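Local atomic coordinates of putative polyketide cyclase (Pseudomonas putida KT2440, PDB entry 3F7X), a protein that is of unknown function but probably belongs to the SnoaL-like polyketide cyclase family. Residues T23-N34 and E78-Q87. Sequence-based numbering, arbitrary orientation.
Sequences TELVNAYYAAFN and ERLADIVVMQ. With EDO (1,2-ethanediol), chain E; EDO (1,2-ethanediol), chain D.
Glu-78 brings its carboxylate to the rim of the Phe-33 ring, OE1 lying in the ring plane 3.6 Å from CZ, while its OE2 turns to the hydroxyl of Tyr-119. An ethanediol lies over one face of the same ring and bridges the backbones, from Glu-78 N to Phe-33 O; a water likewise joins the carbonyl oxygens of Glu-78 and Asn-34. Leu-80 meets the helix through both its backbone and its side chain. The backbone is read by the side-chain amide of Asn-34: Leu-80 N donates to OD1 at 2.8 Å, nearly straight (167°), and ND2 returns a bond to Leu-80 O at 3.1 Å, in the carbonyl plane and on a lone pair. Without that amide, as with an alanine at Asn-34, the N-H and C=O of Leu-80 would probably lose these mates, and this end of the helix its polar tie to the strand. The Leu-80 side chain, with CG anti to its carbonyl carbon (chi1 -51°), lies near OD1 of Asn-34 and crosses Phe-33 at about a right angle, CG 3.8 Å from CE1. After the corner at Asp-82, Ile-83 sets CD1 against CB of Tyr-30, 3.9 Å away. Val-85 splits its two methyl groups between neighbouring helix residues, its CG1 on CG1 of Val-26 (3.8 Å) and its CG2 beside OD1 of Asn-27. Finally Gln-87 reaches the first turn of the helix, where OE1 accepts twice from Thr-23: from OG1 at 2.7 Å on a lone pair, and from N, well above the carbonyl plane. Helix 22-35 thus lies roughly antiparallel against the bent edge strand of the SnoaL-like sheet, with directional amide bonds fixing its register at two ends and mostly apolar side chains packing between them.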
# COMPACT_ATOMS: atom_id res chain seq x y z
N THR A 23 15.64 -2.57 7.86
CA THR A 23 14.66 -3.11 8.81
C THR A 23 14.76 -2.37 10.14
O THR A 23 13.74 -1.98 10.73
CB THR A 23 14.85 -4.64 8.96
OG1 THR A 23 14.59 -5.26 7.71
CG2 THR A 23 13.91 -5.17 10.00
N GLU A 24 15.98 -2.18 10.61
CA GLU A 24 16.17 -1.43 11.83
C GLU A 24 15.70 0.02 11.73
O GLU A 24 15.11 0.55 12.67
CB GLU A 24 17.63 -1.48 12.27
CG GLU A 24 18.06 -2.90 12.74
CD GLU A 24 19.56 -3.11 12.88
OE1 GLU A 24 20.37 -2.36 12.30
OE2 GLU A 24 19.94 -4.07 13.60
N LEU A 25 15.96 0.65 10.61
CA LEU A 25 15.59 2.02 10.36
C LEU A 25 14.04 2.17 10.39
O LEU A 25 13.48 3.06 11.05
CB LEU A 25 16.15 2.43 9.02
CG LEU A 25 15.91 3.84 8.59
CD1 LEU A 25 16.42 4.88 9.55
CD2 LEU A 25 16.54 4.09 7.20
N VAL A 26 13.35 1.27 9.69
CA VAL A 26 11.89 1.30 9.65
C VAL A 26 11.32 0.92 11.02
O VAL A 26 10.34 1.52 11.45
CB VAL A 26 11.34 0.45 8.48
CG1 VAL A 26 9.83 0.33 8.58
CG2 VAL A 26 11.80 1.07 7.14
N ASN A 27 11.90 -0.05 11.71
CA ASN A 27 11.47 -0.32 13.07
C ASN A 27 11.61 0.93 13.97
O ASN A 27 10.75 1.19 14.79
CB ASN A 27 12.29 -1.42 13.70
CG ASN A 27 11.92 -2.78 13.23
OD1 ASN A 27 10.83 -3.02 12.80
ND2 ASN A 27 12.88 -3.73 13.36
N ALA A 28 12.71 1.67 13.81
CA ALA A 28 12.91 2.88 14.59
C ALA A 28 11.88 3.96 14.25
O ALA A 28 11.41 4.65 15.15
CB ALA A 28 14.36 3.42 14.39
N TYR A 29 11.53 4.06 12.97
CA TYR A 29 10.49 4.95 12.51
C TYR A 29 9.19 4.68 13.20
O TYR A 29 8.58 5.59 13.77
CB TYR A 29 10.38 4.79 10.99
CG TYR A 29 9.34 5.62 10.27
CD1 TYR A 29 9.67 6.88 9.76
CD2 TYR A 29 8.11 5.11 9.96
CE1 TYR A 29 8.75 7.61 9.04
CE2 TYR A 29 7.17 5.84 9.24
CZ TYR A 29 7.49 7.10 8.79
OH TYR A 29 6.58 7.86 8.07
N TYR A 30 8.79 3.41 13.23
CA TYR A 30 7.53 3.07 13.88
C TYR A 30 7.60 3.12 15.40
O TYR A 30 6.59 3.43 16.02
CB TYR A 30 7.01 1.72 13.37
CG TYR A 30 6.48 1.88 11.95
CD1 TYR A 30 5.45 2.77 11.68
CD2 TYR A 30 7.03 1.22 10.88
CE1 TYR A 30 4.99 2.97 10.38
CE2 TYR A 30 6.59 1.41 9.60
CZ TYR A 30 5.57 2.27 9.34
OH TYR A 30 5.11 2.46 8.06
N ALA A 31 8.75 2.79 16.01
CA ALA A 31 8.90 2.94 17.43
C ALA A 31 8.68 4.40 17.81
O ALA A 31 8.03 4.70 18.82
CB ALA A 31 10.30 2.43 17.86
N ALA A 32 9.27 5.33 17.06
CA ALA A 32 9.15 6.75 17.31
C ALA A 32 7.74 7.23 17.10
O ALA A 32 7.22 8.00 17.91
CB ALA A 32 10.15 7.55 16.49
N PHE A 33 7.11 6.73 16.05
CA PHE A 33 5.71 7.05 15.78
C PHE A 33 4.83 6.62 16.97
O PHE A 33 4.05 7.39 17.49
CB PHE A 33 5.27 6.35 14.48
CG PHE A 33 3.85 6.59 14.08
CD1 PHE A 33 2.82 5.85 14.61
CD2 PHE A 33 3.54 7.50 13.09
CE1 PHE A 33 1.51 6.05 14.24
CE2 PHE A 33 2.21 7.71 12.71
CZ PHE A 33 1.21 6.96 13.29
N ASN A 34 4.98 5.38 17.36
CA ASN A 34 4.15 4.83 18.43
C ASN A 34 4.38 5.56 19.77
O ASN A 34 3.44 5.74 20.55
CB ASN A 34 4.41 3.33 18.62
CG ASN A 34 3.53 2.49 17.70
OD1 ASN A 34 2.56 2.99 17.13
ND2 ASN A 34 3.85 1.23 17.61
N GLU A 78 -2.63 7.54 17.37
CA GLU A 78 -2.59 6.20 16.77
C GLU A 78 -1.50 5.36 17.39
O GLU A 78 -0.46 5.86 17.80
CB GLU A 78 -2.35 6.29 15.27
CG GLU A 78 -3.51 6.91 14.53
CD GLU A 78 -3.38 6.96 13.04
OE1 GLU A 78 -2.27 6.65 12.50
OE2 GLU A 78 -4.40 7.26 12.38
N ARG A 79 -1.79 4.06 17.46
CA ARG A 79 -0.86 3.02 17.84
C ARG A 79 -0.89 1.98 16.74
O ARG A 79 -1.97 1.51 16.35
CB ARG A 79 -1.28 2.37 19.17
CG ARG A 79 -0.51 1.16 19.53
CD ARG A 79 -0.96 0.62 20.86
NE ARG A 79 -2.38 0.24 20.92
CZ ARG A 79 -2.88 -0.94 20.53
NH1 ARG A 79 -2.08 -1.90 20.08
NH2 ARG A 79 -4.17 -1.14 20.63
N LEU A 80 0.29 1.57 16.28
CA LEU A 80 0.38 0.58 15.23
C LEU A 80 0.74 -0.76 15.83
O LEU A 80 1.70 -0.82 16.61
CB LEU A 80 1.42 0.95 14.23
CG LEU A 80 1.32 2.32 13.69
CD1 LEU A 80 2.41 2.54 12.61
CD2 LEU A 80 -0.07 2.72 13.16
N ALA A 81 -0.01 -1.78 15.50
CA ALA A 81 0.15 -3.12 16.01
C ALA A 81 0.48 -4.07 14.89
O ALA A 81 0.27 -3.77 13.71
CB ALA A 81 -1.14 -3.56 16.72
N ASP A 82 1.01 -5.22 15.25
CA ASP A 82 1.19 -6.29 14.27
C ASP A 82 2.12 -5.83 13.13
O ASP A 82 1.87 -6.16 11.99
CB ASP A 82 -0.17 -6.72 13.69
CG ASP A 82 -1.27 -6.88 14.73
OD1 ASP A 82 -1.05 -7.58 15.75
OD2 ASP A 82 -2.37 -6.35 14.49
N ILE A 83 3.17 -5.07 13.44
CA ILE A 83 4.02 -4.49 12.42
C ILE A 83 4.93 -5.56 11.83
O ILE A 83 5.70 -6.20 12.56
CB ILE A 83 4.86 -3.31 12.93
CG1 ILE A 83 3.98 -2.26 13.67
CG2 ILE A 83 5.61 -2.68 11.76
CD1 ILE A 83 4.79 -1.24 14.44
N VAL A 84 4.87 -5.71 10.52
CA VAL A 84 5.74 -6.60 9.76
C VAL A 84 6.55 -5.73 8.81
O VAL A 84 5.98 -5.02 7.98
CB VAL A 84 4.91 -7.65 9.00
CG1 VAL A 84 5.85 -8.49 8.12
CG2 VAL A 84 4.11 -8.50 9.95
N VAL A 85 7.85 -5.77 8.98
CA VAL A 85 8.79 -4.96 8.23
C VAL A 85 9.63 -5.85 7.36
O VAL A 85 10.17 -6.84 7.81
CB VAL A 85 9.70 -4.12 9.16
CG1 VAL A 85 10.73 -3.32 8.36
CG2 VAL A 85 8.85 -3.20 10.04
N MSE A 86 9.70 -5.50 6.07
CA MSE A 86 10.44 -6.24 5.05
C MSE A 86 11.34 -5.32 4.26
O MSE A 86 11.06 -4.13 4.16
CB MSE A 86 9.44 -6.96 4.14
CG MSE A 86 8.56 -7.92 4.94
SE MSE A 86 6.98 -8.55 4.01
CE MSE A 86 5.90 -7.03 4.27
N GLN A 87 12.43 -5.85 3.69
CA GLN A 87 13.34 -5.05 2.93
C GLN A 87 13.89 -5.83 1.75
O GLN A 87 13.86 -7.06 1.74
CB GLN A 87 14.51 -4.53 3.76
CG GLN A 87 15.47 -5.61 4.32
CD GLN A 87 16.70 -5.03 4.95
OE1 GLN A 87 16.70 -4.74 6.14
NE2 GLN A 87 17.74 -4.84 4.15
C1 EDO E . 0.70 8.73 16.30
O1 EDO E . -0.30 9.36 17.14
C2 EDO E . 1.93 9.57 15.98
O2 EDO E . 2.82 9.63 17.11
C1 EDO D . 3.29 7.90 8.85
O1 EDO D . 4.09 7.17 7.97
C2 EDO D . 3.17 9.39 8.44
O2 EDO D . 2.57 9.55 7.11
O HOH W 1 0.90 4.92 20.14